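Side-chain contacts in adenosine deaminase (PDB 4GXW), which binds a zinc ion and probably removes the amino group of adenine or a related purine by hydrolysis: residues T120-V123 / G127-Y130; P156-E161 / D165-I170. All coordinates share one frame; numbering follows the deposited sequence. Where two conformers were deposited one is given.

Interaction 1 of 2, residues T120-V123 / G127-Y130; sequences TGTV and GIPY
V123 meets Y130 at the root of the tyrosine side chain and not over its ring: V123 CG2 lies 4.0 Å from Y130 CB. W173 stacks on the flat Y130 ring, W117 also meets it with the planes inclined to each other, and at the far edge Y130 OH is hydrogen-bonded to Q134 OE1.

The contact is the junction between helix 119-126 and helix 130-148 on the outside of the TIM-barrel fold. Helix 119-126 ends, G127 turns the chain, and P129 is the N-cap of helix 130-148. G127 has positive phi (72°), which favours glycine, and is the first residue to leave the helical conformation. Its CA comes 3.3 Å from V123 O in a CA-H...O contact.

The chain then folds back along the last part of the helix. I128 N donates an almost straight hydrogen bond of 3.1 Å to T122 O, with 175° at the hydrogen. The donor does not lie in the plane of the T122 carbonyl but is tilted 29° from it. Donor and acceptor are six positions apart, so the bond is not one of the helical series. It ties the residue after G127 back to the last part of the helix.

The side chains close in beside it. CG2 of T122 lies anti to the backbone N and beside the carbonyl carbon, which brings it 3.8 Å from I128 CB, the two chains crossing at a slant. T122 OG1, on the other branch, is held by W117 NE1, and A133 of the second helix touches both T122 and I128.

V123 enters the contact with one branch. Its CG2 stands beside its own backbone N, and this methyl reaches 3.5 Å from I128 O and 3.6 Å from Y130 N. The same I128 O also receives the CA-H of V123, at 3.3 Å from V123 CA.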
loop_
_atom_site.group_PDB
_atom_site.type_symbol
_atom_site.label_atom_id
_atom_site.label_comp_id
_atom_site.label_asym_id
_atom_site.label_seq_id
_atom_site.Cartn_x
_atom_site.Cartn_y
_atom_site.Cartn_z
ATOM N N THR A 120 4.134 16.499 -5.506
ATOM C CA THR A 120 4.344 17.815 -4.911
ATOM C C THR A 120 5.734 17.925 -4.289
ATOM O O THR A 120 6.477 18.873 -4.571
ATOM C CB THR A 120 3.262 18.155 -3.873
ATOM O OG1 THR A 120 1.974 18.081 -4.490
ATOM C CG2 THR A 120 3.473 19.549 -3.305
ATOM N N GLY A 121 6.102 16.948 -3.466
ATOM C CA GLY A 121 7.431 16.922 -2.878
ATOM C C GLY A 121 8.528 16.884 -3.930
ATOM O O GLY A 121 9.525 17.595 -3.829
ATOM N N THR A 122 8.354 16.063 -4.956
ATOM C CA THR A 122 9.375 15.935 -5.983
ATOM C C THR A 122 9.575 17.243 -6.754
ATOM O O THR A 122 10.706 17.689 -6.953
ATOM C CB THR A 122 9.018 14.789 -6.934
ATOM O OG1 THR A 122 8.982 13.571 -6.180
ATOM C CG2 THR A 122 10.036 14.680 -8.059
ATOM N N VAL A 123 8.481 17.850 -7.195
ATOM C CA VAL A 123 8.576 19.073 -7.992
ATOM C C VAL A 123 8.966 20.290 -7.144
ATOM O O VAL A 123 9.884 21.033 -7.502
ATOM C CB VAL A 123 7.261 19.361 -8.758
ATOM C CG1 VAL A 123 7.378 20.653 -9.552
ATOM C CG2 VAL A 123 6.917 18.205 -9.686
ATOM N N GLY A 127 12.870 19.675 -6.535
ATOM C CA GLY A 127 13.138 20.527 -7.686
ATOM C C GLY A 127 13.356 19.754 -8.978
ATOM O O GLY A 127 14.181 20.135 -9.814
ATOM N N ILE A 128 12.638 18.646 -9.123
ATOM C CA ILE A 128 12.680 17.848 -10.343
ATOM C C ILE A 128 11.363 18.038 -11.086
ATOM O O ILE A 128 10.297 17.764 -10.540
ATOM C CB ILE A 128 12.865 16.358 -10.024
ATOM C CG1 ILE A 128 14.177 16.139 -9.260
ATOM C CG2 ILE A 128 12.848 15.534 -11.304
ATOM C CD1 ILE A 128 14.351 14.723 -8.733
ATOM N N PRO A 129 11.423 18.540 -12.327
ATOM C CA PRO A 129 10.183 18.792 -13.073
ATOM C C PRO A 129 9.313 17.544 -13.207
ATOM O O PRO A 129 9.844 16.429 -13.367
ATOM C CB PRO A 129 10.691 19.236 -14.448
ATOM C CG PRO A 129 12.028 19.853 -14.162
ATOM C CD PRO A 129 12.616 19.015 -13.051
ATOM N N TYR A 130 7.995 17.739 -13.126
ATOM C CA TYR A 130 7.044 16.634 -13.181
ATOM C C TYR A 130 7.315 15.705 -14.367
ATOM O O TYR A 130 7.363 14.486 -14.215
ATOM C CB TYR A 130 5.580 17.119 -13.255
ATOM C CG TYR A 130 4.638 15.948 -13.203
ATOM C CD1 TYR A 130 4.259 15.275 -14.361
ATOM C CD2 TYR A 130 4.178 15.462 -11.987
ATOM C CE1 TYR A 130 3.447 14.168 -14.316
ATOM C CE2 TYR A 130 3.356 14.353 -11.925
ATOM C CZ TYR A 130 2.998 13.701 -13.088
ATOM O OH TYR A 130 2.188 12.588 -13.007
#

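Interaction 2 of 2, residues P156-E161 / D165-I170; sequences PSIDRE and DEAVAI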
loop_
_atom_site.group_PDB
_atom_site.type_symbol
_atom_site.label_atom_id
_atom_site.label_comp_id
_atom_site.label_asym_id
_atom_site.label_seq_id
_atom_site.Cartn_x
_atom_site.Cartn_y
_atom_site.Cartn_z
ATOM N N PRO A 156 -0.079 8.920 -8.771
ATOM C CA PRO A 156 0.347 10.194 -8.188
ATOM C C PRO A 156 -0.623 10.559 -7.072
ATOM O O PRO A 156 -1.844 10.450 -7.248
ATOM C CB PRO A 156 0.267 11.162 -9.371
ATOM C CG PRO A 156 0.448 10.275 -10.582
ATOM C CD PRO A 156 -0.281 9.005 -10.229
ATOM N N SER A 157 -0.089 10.986 -5.933
ATOM C CA SER A 157 -0.909 11.142 -4.742
ATOM C C SER A 157 -0.778 12.520 -4.128
ATOM O O SER A 157 0.323 13.070 -3.999
ATOM C CB SER A 157 -0.558 10.070 -3.712
ATOM O OG SER A 157 -0.864 8.781 -4.225
ATOM N N ILE A 158 -1.924 13.064 -3.746
ATOM C CA ILE A 158 -1.993 14.367 -3.116
ATOM C C ILE A 158 -1.327 14.342 -1.745
ATOM O O ILE A 158 -1.529 13.399 -0.972
ATOM C CB ILE A 158 -3.469 14.781 -2.952
ATOM C CG1 ILE A 158 -4.127 14.935 -4.331
ATOM C CG2 ILE A 158 -3.597 16.029 -2.089
ATOM C CD1 ILE A 158 -5.640 14.873 -4.278
ATOM N N ASP A 159 -0.484 15.337 -1.472
ATOM C CA ASP A 159 0.093 15.557 -0.151
ATOM C C ASP A 159 -0.919 16.428 0.588
ATOM O O ASP A 159 -0.986 17.640 0.370
ATOM C CB ASP A 159 1.441 16.274 -0.320
ATOM C CG ASP A 159 2.117 16.608 0.987
ATOM O OD1 ASP A 159 1.496 16.489 2.065
ATOM O OD2 ASP A 159 3.300 17.016 0.911
ATOM N N ARG A 160 -1.727 15.820 1.446
ATOM C CA ARG A 160 -2.844 16.551 2.041
ATOM C C ARG A 160 -2.418 17.611 3.054
ATOM O O ARG A 160 -3.245 18.397 3.513
ATOM C CB ARG A 160 -3.864 15.589 2.658
ATOM C CG ARG A 160 -3.441 14.998 3.999
ATOM C CD ARG A 160 -4.231 13.723 4.322
ATOM N NE ARG A 160 -5.675 13.962 4.314
ATOM C CZ ARG A 160 -6.606 13.050 4.027
ATOM N NH1 ARG A 160 -6.265 11.794 3.751
ATOM N NH2 ARG A 160 -7.891 13.407 4.022
ATOM N N GLU A 161 -1.135 17.643 3.402
ATOM C CA GLU A 161 -0.628 18.676 4.301
ATOM C C GLU A 161 -0.376 19.992 3.581
ATOM O O GLU A 161 -0.166 21.021 4.223
ATOM C CB GLU A 161 0.630 18.191 5.022
ATOM C CG GLU A 161 0.359 16.980 5.916
ATOM C CD GLU A 161 1.600 16.448 6.594
ATOM O OE1 GLU A 161 2.542 17.238 6.834
ATOM O OE2 GLU A 161 1.646 15.233 6.876
ATOM N N ASP A 165 -4.695 23.708 -3.842
ATOM C CA ASP A 165 -4.154 24.109 -5.143
ATOM C C ASP A 165 -3.060 23.173 -5.655
ATOM O O ASP A 165 -2.916 22.976 -6.865
ATOM C CB ASP A 165 -3.578 25.526 -5.097
ATOM C CG ASP A 165 -4.639 26.591 -5.085
ATOM O OD1 ASP A 165 -5.805 26.277 -5.391
ATOM O OD2 ASP A 165 -4.293 27.750 -4.785
ATOM N N GLU A 166 -2.274 22.607 -4.743
ATOM C CA GLU A 166 -1.204 21.704 -5.151
ATOM C C GLU A 166 -1.806 20.410 -5.677
ATOM O O GLU A 166 -1.261 19.783 -6.583
ATOM C CB GLU A 166 -0.221 21.424 -4.004
ATOM C CG GLU A 166 0.610 22.629 -3.569
ATOM C CD GLU A 166 1.584 23.135 -4.630
ATOM O OE1 GLU A 166 1.885 22.412 -5.603
ATOM O OE2 GLU A 166 2.067 24.274 -4.476
ATOM N N ALA A 167 -2.951 20.024 -5.116
ATOM C CA ALA A 167 -3.652 18.828 -5.560
ATOM C C ALA A 167 -4.171 19.006 -6.994
ATOM O O ALA A 167 -4.012 18.113 -7.830
ATOM C CB ALA A 167 -4.797 18.485 -4.593
ATOM N N VAL A 168 -4.764 20.165 -7.278
ATOM C CA VAL A 168 -5.190 20.484 -8.636
ATOM C C VAL A 168 -3.992 20.472 -9.589
ATOM O O VAL A 168 -4.090 19.971 -10.714
ATOM C CB VAL A 168 -5.949 21.831 -8.689
ATOM C CG1 VAL A 168 -6.238 22.251 -10.136
ATOM C CG2 VAL A 168 -7.244 21.729 -7.894
ATOM N N ALA A 169 -2.853 20.994 -9.128
ATOM C CA ALA A 169 -1.640 21.014 -9.948
ATOM C C ALA A 169 -1.224 19.606 -10.391
ATOM O O ALA A 169 -0.761 19.409 -11.517
ATOM C CB ALA A 169 -0.493 21.726 -9.212
ATOM N N ILE A 170 -1.403 18.618 -9.518
ATOM C CA ILE A 170 -1.069 17.237 -9.869
ATOM C C ILE A 170 -1.896 16.730 -11.044
ATOM O O ILE A 170 -1.357 16.121 -11.983
ATOM C CB ILE A 170 -1.281 16.292 -8.675
ATOM C CG1 ILE A 170 -0.255 16.597 -7.586
ATOM C CG2 ILE A 170 -1.214 14.825 -9.105
ATOM C CD1 ILE A 170 -0.510 15.850 -6.304
#
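The beta-alpha-beta unit of strand 151-159, helix 164-176 and strand 184-188 is part of the TIM barrel of this deaminase, and I158 and A167 join its first two elements. Strand segment 156-159 and helix segment 165-170 run nearly antiparallel, at 169°, with their axes 7.9 Å apart at closest approach. The contact is buried and apolar.

The methyl of A167 sits against the branched side chain of I158. A167 CB is 3.6 Å from I158 CG1 and 3.7 Å from I158 CG2, with I158 CD1 equally near. One small methyl thus touches three carbons, and the short alanine lets the helix come close here.

I170, one turn further on, points at the strand and reaches it with both branches. Its CG1 lies beside the backbone N and the chain then extends (chi2 172°), which lays CD1 against the strand backbone. I170 CD1 is 3.7 Å from S157 O and 3.8 Å from I158 CA. The other branch, I170 CG2, meets P156 CB at 4.0 Å.

The S157 side chain leaves the strand on the side away from the helix. It is about 6 Å from those of the zinc ligands H37 and H216. At the end of the strand, D159 OD1 accepts from E161 N from above the carboxylate plane, forming an Asx turn.

Around the contact, I158 also packs on I185 and I187 of strand 184-188, A167 touches A202 of helix 200-208, and I170 touches T120 of helix 119-126.

Interaction 1 comes first along the chain and closes before interaction 2 opens. Their centres are about 12 Å apart, on the same side of the chain's centre. Interaction 1 joins helix 119-126 to helix 130-148, outside the barrel strands. Interaction 2 lies further in, between strand 151-159 and helix 164-176. The two touch directly: T120 OG1 packs 3.8 Å from I170 CD1, and Y130 OH lies 3.8 Å from P156 CG. Helix 164-176 is the shared surface, since T120, V123 and Y130 all have side-chain contacts with it. The packing therefore continues from the helical junction, through this helix, to the strand that carries S157, whose side chain lies about 8 Å from the zinc ion.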